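Local coordinates for MarR family transcriptional regulator (Staphylococcus epidermidis, PDB 5HLI), which probably binds DNA as a dimeric MarR-type transcriptional regulator and senses oxidation through disulfide formation, at residues 18-21 / 22-25. The protein carries 1 engineered substitution. Numbering follows the deposited sequence.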
loop_
_atom_site.group_PDB
_atom_site.type_symbol
_atom_site.label_atom_id
_atom_site.label_comp_id
_atom_site.label_asym_id
_atom_site.label_seq_id
_atom_site.Cartn_x
_atom_site.Cartn_y
_atom_site.Cartn_z
ATOM N N SER A 18 -2.022 9.504 6.002
ATOM C CA SER A 18 -2.216 8.505 7.046
ATOM C C SER A 18 -2.891 7.247 6.520
ATOM O O SER A 18 -2.591 6.147 6.997
ATOM C CB SER A 18 -3.030 9.096 8.198
ATOM O OG SER A 18 -4.345 9.411 7.783
ATOM N N ALA A 19 -3.797 7.382 5.550
ATOM C CA ALA A 19 -4.406 6.202 4.945
ATOM C C ALA A 19 -3.372 5.380 4.190
ATOM O O ALA A 19 -3.393 4.144 4.236
ATOM C CB ALA A 19 -5.551 6.614 4.019
ATOM N N TYR A 20 -2.457 6.048 3.484
ATOM C CA TYR A 20 -1.381 5.337 2.805
ATOM C C TYR A 20 -0.481 4.631 3.809
ATOM O O TYR A 20 -0.134 3.457 3.634
ATOM C CB TYR A 20 -0.572 6.311 1.948
ATOM C CG TYR A 20 0.495 5.662 1.089
ATOM C CD1 TYR A 20 0.400 4.330 0.709
ATOM C CD2 TYR A 20 1.598 6.387 0.660
ATOM C CE1 TYR A 20 1.369 3.741 -0.078
ATOM C CE2 TYR A 20 2.576 5.805 -0.126
ATOM C CZ TYR A 20 2.456 4.481 -0.490
ATOM O OH TYR A 20 3.424 3.894 -1.272
ATOM N N ASN A 21 -0.097 5.336 4.877
ATOM C CA ASN A 21 0.836 4.768 5.844
ATOM C C ASN A 21 0.254 3.535 6.526
ATOM O O ASN A 21 0.979 2.571 6.798
ATOM C CB ASN A 21 1.231 5.824 6.875
ATOM C CG ASN A 21 2.355 6.720 6.387
ATOM O OD1 ASN A 21 2.803 6.609 5.245
ATOM N ND2 ASN A 21 2.820 7.612 7.253
ATOM N N VAL A 22 -1.050 3.538 6.805
ATOM C CA VAL A 22 -1.646 2.353 7.411
ATOM C C VAL A 22 -1.854 1.254 6.371
ATOM O O VAL A 22 -1.743 0.065 6.692
ATOM C CB VAL A 22 -2.958 2.707 8.140
ATOM C CG1 VAL A 22 -4.008 3.205 7.174
ATOM C CG2 VAL A 22 -3.478 1.506 8.918
ATOM N N SER A 23 -2.133 1.618 5.114
ATOM C CA SER A 23 -2.256 0.601 4.075
ATOM C C SER A 23 -0.936 -0.124 3.853
ATOM O O SER A 23 -0.932 -1.320 3.541
ATOM C CB SER A 23 -2.748 1.228 2.767
ATOM O OG SER A 23 -1.714 1.954 2.123
ATOM N N ARG A 24 0.193 0.575 4.018
ATOM C CA ARG A 24 1.489 -0.087 3.912
ATOM C C ARG A 24 1.717 -1.068 5.055
ATOM O O ARG A 24 2.427 -2.063 4.881
ATOM C CB ARG A 24 2.614 0.948 3.866
ATOM C CG ARG A 24 2.545 1.875 2.663
ATOM C CD ARG A 24 3.869 2.582 2.409
ATOM N NE ARG A 24 4.228 3.502 3.485
ATOM C CZ ARG A 24 5.296 4.291 3.460
ATOM N NH1 ARG A 24 6.111 4.276 2.412
ATOM N NH2 ARG A 24 5.551 5.099 4.481
ATOM N N LEU A 25 1.127 -0.812 6.225
ATOM C CA LEU A 25 1.244 -1.763 7.326
ATOM C C LEU A 25 0.385 -2.996 7.076
ATOM O O LEU A 25 0.794 -4.120 7.395
ATOM C CB LEU A 25 0.861 -1.093 8.644
ATOM C CG LEU A 25 1.768 0.056 9.086
ATOM C CD1 LEU A 25 1.248 0.678 10.367
ATOM C CD2 LEU A 25 3.197 -0.433 9.264
#
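Two donors from the next turn share the carbonyl oxygen of Tyr20: the backbone N of Arg24 approaches Tyr20 O at 2.9 Å, almost in line with the C=O bond, and the hydroxyl of Ser23 comes in from the flank, with OG 2.7 Å from Tyr20 O. Ser23 can do this because chi1 of 75° sets OG between its N and carbonyl carbon, folding the hydroxyl back onto the helix and satisfying it despite burial. Val22 N to Ser18 O and Ser23 N to Ala19 O are regular i to i+4 bonds, whereas Leu25 N to Asn21 O is weak at 3.4 Å. In Arg24, chi1 of -62° (CG anti to the carbonyl carbon) and a nearly extended chi2 carry CD over one face of the Tyr20 ring, 4.0 Å from the centroid, as a CH-pi contact; after a bend at chi3 the guanidinium stands higher above the same face, at most weakly attracted to the ring. Beside it lies the Asn21 amide, its plane within 10° of parallel to the guanidinium but offset from it, with OD1 3.2 Å from Arg24 NH2. This turn of the long helix 2-36, whose Ala19, Val22 and Ser23 pack on Leu139 and Phe136 of helix 126-147, belongs to the helical dimerisation region, as in other MarR-family regulators, and Tyr20 meets Phe26, Tyr30 and Tyr41 of the second subunit.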